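Local coordinates for major royal jelly protein 1 (PDB 5YYL) that is the most abundant protein of royal jelly, binds sterol, and probably nourishes the honeybee larvae fed by nurse workers, at residues Leu351-Ala362 and Arg375-Gln386. Sequence-based numbering, arbitrary orientation.
Sequences LQMIASMKIKEA and REYILVLSNKMQ
Lys358 and Leu379 exchange two backbone hydrogen bonds, as do Lys360 and Tyr377 next to them, giving two regular hydrogen-bonded antiparallel pairs. The bond from Leu379 N to Lys358 O, at 2.8 Å, is nearly linear (172°). The pairing ends with Ala362 N bound to Arg375 O, where the donor stands above the carbonyl plane. Toward the other end the register slips by one residue: Ala355 and Ser356 both face Leu381 in a classic beta bulge, and Leu381 O receives only weak bonds from their two amides, while Leu381 N makes a sound one to Ser356 O at 2.9 Å.

Apolar contacts join Ile354, Met357, Ile359, Ile378 and Val380 on one face. The extended Met357 chain lies alongside Val380 and brings CE to 3.4 Å from its CG2; Ile354 CG2 meets the other branch, CG1, at 3.7 Å. The Ile359 and Ile378 side chains cross at an angle, their CG1 atoms 3.7 Å apart. This part packs on Val310 of strand 306-311. The hairpin belongs to a mixed sheet, strand 373-383 also pairing with 400-406 and 426-430, within a beta-propeller.

On the opposite face Tyr377 CG stands between the backbone N and the carbonyl carbon (chi1 60°), which brings the ring beneath Lys360. Lys360 CB makes a CH-pi contact over one face, offset toward the rim near CZ and 3.9 Å from the centroid. Lys360 bends away at chi2 (-71°), and its NZ, like that of Lys358, forms a salt bridge with Asp70.

Charged groups gather at the Glu361-Arg375 end. Arg375 NH2 makes a long salt bridge with Glu361 OE1 (3.7 Å), and Glu361 CB lies over a guanidinium face; the Arg375 side chain also comes close to the bound sterol.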
ATOM      1  N   LEU A 351      -1.099  29.789 -30.364  1.00 47.39           N
ATOM      2  CA  LEU A 351      -1.929  30.729 -29.554  1.00 45.59           C
ATOM      3  C   LEU A 351      -2.614  31.844 -30.364  1.00 43.69           C
ATOM      4  O   LEU A 351      -2.676  33.000 -29.922  1.00 45.02           O
ATOM      5  CB  LEU A 351      -1.072  31.354 -28.443  1.00 44.46           C
ATOM      6  CG  LEU A 351      -0.589  30.432 -27.338  1.00 42.11           C
ATOM      7  CD1 LEU A 351       0.546  31.107 -26.587  1.00 42.47           C
ATOM      8  CD2 LEU A 351      -1.729  30.075 -26.405  1.00 41.29           C
ATOM      9  N   GLN A 352      -3.167  31.492 -31.519  1.00 41.76           N
ATOM     10  CA  GLN A 352      -3.612  32.514 -32.467  1.00 42.52           C
ATOM     11  C   GLN A 352      -4.870  33.302 -32.026  1.00 41.22           C
ATOM     12  O   GLN A 352      -4.885  34.530 -32.133  1.00 47.10           O
ATOM     13  CB  GLN A 352      -3.731  31.939 -33.876  1.00 43.99           C
ATOM     14  CG  GLN A 352      -2.395  31.473 -34.432  1.00 45.02           C
ATOM     15  CD  GLN A 352      -2.380  31.276 -35.942  1.00 46.79           C
ATOM     16  OE1 GLN A 352      -3.363  31.545 -36.626  1.00 48.33           O
ATOM     17  NE2 GLN A 352      -1.241  30.836 -36.472  1.00 44.19           N
ATOM     18  N   MET A 353      -5.912  32.633 -31.536  1.00 36.46           N
ATOM     19  CA  MET A 353      -6.980  33.328 -30.828  1.00 33.84           C
ATOM     20  C   MET A 353      -7.372  32.575 -29.562  1.00 30.57           C
ATOM     21  O   MET A 353      -8.037  31.540 -29.611  1.00 31.67           O
ATOM     22  CB  MET A 353      -8.198  33.541 -31.724  1.00 36.77           C
ATOM     23  CG  MET A 353      -9.385  34.207 -31.000  1.00 40.77           C
ATOM     24  SD  MET A 353      -9.198  35.958 -30.460  1.00 45.48           S
ATOM     25  CE  MET A 353     -10.831  36.256 -29.773  1.00 45.95           C
ATOM     26  N   ILE A 354      -6.987  33.113 -28.420  1.00 26.78           N
ATOM     27  CA  ILE A 354      -7.361  32.512 -27.153  1.00 25.54           C
ATOM     28  C   ILE A 354      -8.856  32.794 -26.924  1.00 24.33           C
ATOM     29  O   ILE A 354      -9.237  33.844 -26.420  1.00 22.67           O
ATOM     30  CB  ILE A 354      -6.462  33.003 -26.000  1.00 25.32           C
ATOM     31  CG1 ILE A 354      -5.030  32.546 -26.253  1.00 25.59           C
ATOM     32  CG2 ILE A 354      -6.941  32.466 -24.661  1.00 25.23           C
ATOM     33  CD1 ILE A 354      -4.011  33.179 -25.330  1.00 27.42           C
ATOM     34  N   ALA A 355      -9.695  31.848 -27.337  1.00 23.41           N
ATOM     35  CA  ALA A 355     -11.136  32.001 -27.210  1.00 22.32           C
ATOM     36  C   ALA A 355     -11.641  31.709 -25.817  1.00 22.05           C
ATOM     37  O   ALA A 355     -12.752  32.117 -25.474  1.00 21.03           O
ATOM     38  CB  ALA A 355     -11.838  31.087 -28.192  1.00 22.88           C
ATOM     39  N   SER A 356     -10.876  30.959 -25.019  1.00 22.18           N
ATOM     40  CA  SER A 356     -11.325  30.673 -23.660  1.00 22.17           C
ATOM     41  C   SER A 356     -10.230  30.301 -22.707  1.00 21.64           C
ATOM     42  O   SER A 356      -9.224  29.764 -23.122  1.00 23.09           O
ATOM     43  CB  SER A 356     -12.374  29.569 -23.661  1.00 22.77           C
ATOM     44  OG  SER A 356     -13.213  29.747 -22.546  1.00 23.65           O
ATOM     45  N   MET A 357     -10.434  30.620 -21.433  1.00 22.09           N
ATOM     46  CA  MET A 357      -9.530  30.246 -20.355  1.00 22.65           C
ATOM     47  C   MET A 357     -10.285  29.954 -19.076  1.00 22.38           C
ATOM     48  O   MET A 357     -11.265  30.631 -18.763  1.00 23.45           O
ATOM     49  CB  MET A 357      -8.539  31.362 -20.092  1.00 23.68           C
ATOM     50  CG  MET A 357      -7.518  31.472 -21.185  1.00 25.17           C
ATOM     51  SD  MET A 357      -6.344  32.792 -20.844  1.00 27.74           S
ATOM     52  CE  MET A 357      -5.011  32.019 -21.747  1.00 29.43           C
ATOM     53  N   LYS A 358      -9.848  28.931 -18.355  1.00 21.37           N
ATOM     54  CA  LYS A 358     -10.393  28.614 -17.040  1.00 21.52           C
ATOM     55  C   LYS A 358      -9.243  28.238 -16.119  1.00 20.80           C
ATOM     56  O   LYS A 358      -8.198  27.794 -16.588  1.00 20.57           O
ATOM     57  CB  LYS A 358     -11.384  27.450 -17.118  1.00 22.26           C
ATOM     58  CG  LYS A 358     -12.497  27.618 -18.135  1.00 22.55           C
ATOM     59  CD  LYS A 358     -13.499  28.656 -17.687  1.00 23.07           C
ATOM     60  CE  LYS A 358     -14.506  28.985 -18.774  1.00 24.19           C
ATOM     61  NZ  LYS A 358     -15.503  27.883 -18.944  1.00 25.15           N
ATOM     62  N   ILE A 359      -9.434  28.417 -14.817  1.00 20.76           N
ATOM     63  CA  ILE A 359      -8.451  28.018 -13.829  1.00 21.54           C
ATOM     64  C   ILE A 359      -9.097  27.117 -12.797  1.00 21.35           C
ATOM     65  O   ILE A 359     -10.116  27.446 -12.220  1.00 20.01           O
ATOM     66  CB  ILE A 359      -7.746  29.238 -13.171  1.00 22.26           C
ATOM     67  CG1 ILE A 359      -6.845  29.904 -14.226  1.00 23.44           C
ATOM     68  CG2 ILE A 359      -6.903  28.809 -11.961  1.00 21.69           C
ATOM     69  CD1 ILE A 359      -6.024  31.073 -13.747  1.00 24.53           C
ATOM     70  N   LYS A 360      -8.440  25.993 -12.556  1.00 23.21           N
ATOM     71  CA  LYS A 360      -8.898  24.952 -11.651  1.00 24.61           C
ATOM     72  C   LYS A 360      -7.848  24.725 -10.586  1.00 24.95           C
ATOM     73  O   LYS A 360      -6.688  25.015 -10.803  1.00 24.38           O
ATOM     74  CB  LYS A 360      -9.104  23.657 -12.459  1.00 25.26           C
ATOM     75  CG  LYS A 360     -10.118  23.789 -13.602  1.00 26.49           C
ATOM     76  CD  LYS A 360     -11.557  23.930 -13.096  1.00 26.69           C
ATOM     77  CE  LYS A 360     -12.448  24.602 -14.131  1.00 27.18           C
ATOM     78  NZ  LYS A 360     -13.877  24.525 -13.741  1.00 26.94           N
ATOM     79  N   GLU A 361      -8.272  24.208  -9.443  1.00 27.24           N
ATOM     80  CA  GLU A 361      -7.380  23.774  -8.373  1.00 28.84           C
ATOM     81  C   GLU A 361      -7.256  22.247  -8.396  1.00 27.89           C
ATOM     82  O   GLU A 361      -8.244  21.539  -8.613  1.00 29.37           O
ATOM     83  CB  GLU A 361      -7.914  24.228  -7.026  1.00 31.82           C
ATOM     84  CG  GLU A 361      -7.895  25.720  -6.816  1.00 37.38           C
ATOM     85  CD  GLU A 361      -8.600  26.090  -5.522  1.00 45.85           C
ATOM     86  OE1 GLU A 361      -7.916  26.610  -4.604  1.00 53.60           O
ATOM     87  OE2 GLU A 361      -9.833  25.838  -5.414  1.00 50.56           O
ATOM     88  N   ALA A 362      -6.055  21.737  -8.149  1.00 26.52           N
ATOM     89  CA  ALA A 362      -5.826  20.296  -8.116  1.00 25.66           C
ATOM     90  C   ALA A 362      -6.660  19.689  -7.001  1.00 24.99           C
ATOM     91  O   ALA A 362      -6.903  20.344  -6.004  1.00 24.65           O
ATOM     92  CB  ALA A 362      -4.352  19.988  -7.904  1.00 25.89           C
ATOM     93  N   ARG A 375      -1.384  24.384  -6.401  1.00 27.14           N
ATOM     94  CA  ARG A 375      -2.612  23.652  -6.761  1.00 29.16           C
ATOM     95  C   ARG A 375      -3.262  24.130  -8.061  1.00 28.48           C
ATOM     96  O   ARG A 375      -3.877  23.328  -8.758  1.00 29.31           O
ATOM     97  CB  ARG A 375      -3.633  23.693  -5.620  1.00 32.90           C
ATOM     98  CG  ARG A 375      -3.160  22.935  -4.379  1.00 37.14           C
ATOM     99  CD  ARG A 375      -3.945  23.212  -3.073  1.00 40.73           C
ATOM    100  NE  ARG A 375      -5.390  23.531  -3.163  1.00 45.80           N
ATOM    101  CZ  ARG A 375      -6.362  22.681  -3.500  1.00 50.81           C
ATOM    102  NH1 ARG A 375      -6.063  21.423  -3.829  1.00 55.36           N
ATOM    103  NH2 ARG A 375      -7.631  23.085  -3.526  1.00 51.08           N
ATOM    104  N   GLU A 376      -3.119  25.411  -8.385  1.00 26.72           N
ATOM    105  CA  GLU A 376      -3.864  26.034  -9.481  1.00 24.90           C
ATOM    106  C   GLU A 376      -3.203  25.807 -10.826  1.00 23.25           C
ATOM    107  O   GLU A 376      -1.991  25.962 -10.953  1.00 21.76           O
ATOM    108  CB  GLU A 376      -3.986  27.544  -9.284  1.00 26.68           C
ATOM    109  CG  GLU A 376      -5.107  27.959  -8.353  1.00 27.90           C
ATOM    110  CD  GLU A 376      -5.175  29.475  -8.184  1.00 30.56           C
ATOM    111  OE1 GLU A 376      -6.324  30.014  -8.328  1.00 31.19           O
ATOM    112  OE2 GLU A 376      -4.103  30.115  -7.920  1.00 30.08           O
ATOM    113  N   TYR A 377      -4.023  25.466 -11.819  1.00 22.69           N
ATOM    114  CA  TYR A 377      -3.593  25.320 -13.210  1.00 21.98           C
ATOM    115  C   TYR A 377      -4.599  25.938 -14.161  1.00 21.11           C
ATOM    116  O   TYR A 377      -5.788  26.047 -13.846  1.00 19.72           O
ATOM    117  CB  TYR A 377      -3.381  23.842 -13.571  1.00 22.64           C
ATOM    118  CG  TYR A 377      -4.585  22.938 -13.429  1.00 23.23           C
ATOM    119  CD1 TYR A 377      -4.926  22.373 -12.203  1.00 23.65           C
ATOM    120  CD2 TYR A 377      -5.363  22.605 -14.538  1.00 23.35           C
ATOM    121  CE1 TYR A 377      -6.026  21.532 -12.091  1.00 23.88           C
ATOM    122  CE2 TYR A 377      -6.466  21.747 -14.434  1.00 22.93           C
ATOM    123  CZ  TYR A 377      -6.798  21.224 -13.218  1.00 23.26           C
ATOM    124  OH  TYR A 377      -7.896  20.398 -13.111  1.00 23.30           O
ATOM    125  N   ILE A 378      -4.110  26.299 -15.345  1.00 20.53           N
ATOM    126  CA  ILE A 378      -4.902  27.026 -16.329  1.00 20.56           C
ATOM    127  C   ILE A 378      -5.151  26.165 -17.561  1.00 20.20           C
ATOM    128  O   ILE A 378      -4.245  25.475 -18.006  1.00 19.77           O
ATOM    129  CB  ILE A 378      -4.199  28.345 -16.724  1.00 21.04           C
ATOM    130  CG1 ILE A 378      -5.162  29.296 -17.420  1.00 20.83           C
ATOM    131  CG2 ILE A 378      -2.968  28.103 -17.613  1.00 21.63           C
ATOM    132  CD1 ILE A 378      -4.560  30.662 -17.642  1.00 21.07           C
ATOM    133  N   LEU A 379      -6.385  26.196 -18.076  1.00 19.48           N
ATOM    134  CA  LEU A 379      -6.767  25.544 -19.329  1.00 18.80           C
ATOM    135  C   LEU A 379      -7.028  26.624 -20.372  1.00 18.93           C
ATOM    136  O   LEU A 379      -7.765  27.564 -20.117  1.00 18.37           O
ATOM    137  CB  LEU A 379      -8.060  24.746 -19.123  1.00 18.89           C
ATOM    138  CG  LEU A 379      -8.063  23.631 -18.073  1.00 18.62           C
ATOM    139  CD1 LEU A 379      -9.477  23.191 -17.750  1.00 18.54           C
ATOM    140  CD2 LEU A 379      -7.203  22.476 -18.544  1.00 18.59           C
ATOM    141  N   VAL A 380      -6.463  26.476 -21.557  1.00 19.67           N
ATOM    142  CA  VAL A 380      -6.557  27.494 -22.605  1.00 20.48           C
ATOM    143  C   VAL A 380      -7.086  26.884 -23.908  1.00 21.84           C
ATOM    144  O   VAL A 380      -6.470  25.977 -24.450  1.00 22.60           O
ATOM    145  CB  VAL A 380      -5.176  28.114 -22.876  1.00 19.78           C
ATOM    146  CG1 VAL A 380      -5.279  29.216 -23.914  1.00 20.13           C
ATOM    147  CG2 VAL A 380      -4.576  28.636 -21.583  1.00 19.48           C
ATOM    148  N   LEU A 381      -8.233  27.369 -24.393  1.00 22.94           N
ATOM    149  CA  LEU A 381      -8.728  27.033 -25.733  1.00 24.29           C
ATOM    150  C   LEU A 381      -8.179  28.056 -26.678  1.00 25.38           C
ATOM    151  O   LEU A 381      -8.404  29.251 -26.510  1.00 25.98           O
ATOM    152  CB  LEU A 381     -10.259  27.058 -25.840  1.00 24.98           C
ATOM    153  CG  LEU A 381     -10.813  26.836 -27.260  1.00 25.08           C
ATOM    154  CD1 LEU A 381     -10.440  25.459 -27.782  1.00 25.28           C
ATOM    155  CD2 LEU A 381     -12.319  27.002 -27.289  1.00 26.15           C
ATOM    156  N   SER A 382      -7.466  27.572 -27.679  1.00 26.31           N
ATOM    157  CA  SER A 382      -6.872  28.406 -28.674  1.00 27.90           C
ATOM    158  C   SER A 382      -7.251  27.823 -30.026  1.00 31.24           C
ATOM    159  O   SER A 382      -6.533  27.003 -30.612  1.00 31.44           O
ATOM    160  CB  SER A 382      -5.385  28.397 -28.449  1.00 27.58           C
ATOM    161  OG  SER A 382      -4.714  28.784 -29.602  1.00 29.26           O
ATOM    162  N   ASN A 383      -8.443  28.205 -30.482  1.00 35.41           N
ATOM    163  CA  ASN A 383      -8.843  28.055 -31.874  1.00 38.04           C
ATOM    164  C   ASN A 383      -8.077  29.050 -32.751  1.00 41.33           C
ATOM    165  O   ASN A 383      -7.114  29.685 -32.292  1.00 42.41           O
ATOM    166  CB  ASN A 383     -10.370  28.160 -32.037  1.00 38.68           C
ATOM    167  CG  ASN A 383     -10.956  29.492 -31.583  1.00 42.04           C
ATOM    168  OD1 ASN A 383     -10.404  30.581 -31.821  1.00 43.24           O
ATOM    169  ND2 ASN A 383     -12.125  29.408 -30.943  1.00 42.95           N
ATOM    170  N   LYS A 384      -8.461  29.150 -34.022  1.00 46.04           N
ATOM    171  CA  LYS A 384      -7.892  30.131 -34.932  1.00 49.98           C
ATOM    172  C   LYS A 384      -9.027  30.940 -35.560  1.00 58.02           C
ATOM    173  O   LYS A 384      -9.342  30.777 -36.749  1.00 59.50           O
ATOM    174  CB  LYS A 384      -7.047  29.413 -35.981  1.00 48.09           C
ATOM    175  CG  LYS A 384      -5.813  28.753 -35.383  1.00 47.46           C
ATOM    176  CD  LYS A 384      -4.632  28.653 -36.348  1.00 47.39           C
ATOM    177  CE  LYS A 384      -4.654  27.394 -37.186  1.00 48.43           C
ATOM    178  NZ  LYS A 384      -3.305  27.154 -37.759  1.00 50.03           N
ATOM    179  N   MET A 385      -9.638  31.806 -34.738  1.00 67.16           N
ATOM    180  CA  MET A 385     -10.742  32.694 -35.164  1.00 67.53           C
ATOM    181  C   MET A 385     -10.410  33.507 -36.414  1.00 64.91           C
ATOM    182  O   MET A 385     -11.298  33.769 -37.222  1.00 62.32           O
ATOM    183  CB  MET A 385     -11.174  33.650 -34.034  1.00 69.51           C
ATOM    184  CG  MET A 385     -12.330  34.572 -34.428  1.00 71.28           C
ATOM    185  SD  MET A 385     -13.281  35.324 -33.092  1.00 71.69           S
ATOM    186  CE  MET A 385     -14.514  34.063 -32.764  1.00 71.12           C
ATOM    187  N   GLN A 386      -9.144  33.896 -36.567  1.00 64.51           N
ATOM    188  CA  GLN A 386      -8.707  34.563 -37.793  1.00 64.94           C
ATOM    189  C   GLN A 386      -9.009  33.747 -39.066  1.00 62.99           C
ATOM    190  O   GLN A 386      -9.370  34.329 -40.097  1.00 60.50           O
ATOM    191  CB  GLN A 386      -7.242  34.998 -37.720  1.00 66.51           C
ATOM    192  CG  GLN A 386      -6.202  33.972 -38.120  1.00 67.66           C
ATOM    193  CD  GLN A 386      -6.172  32.785 -37.209  1.00 67.65           C
ATOM    194  OE1 GLN A 386      -6.677  32.821 -36.093  1.00 66.50           O
ATOM    195  NE2 GLN A 386      -5.563  31.723 -37.678  1.00 70.38           N
TER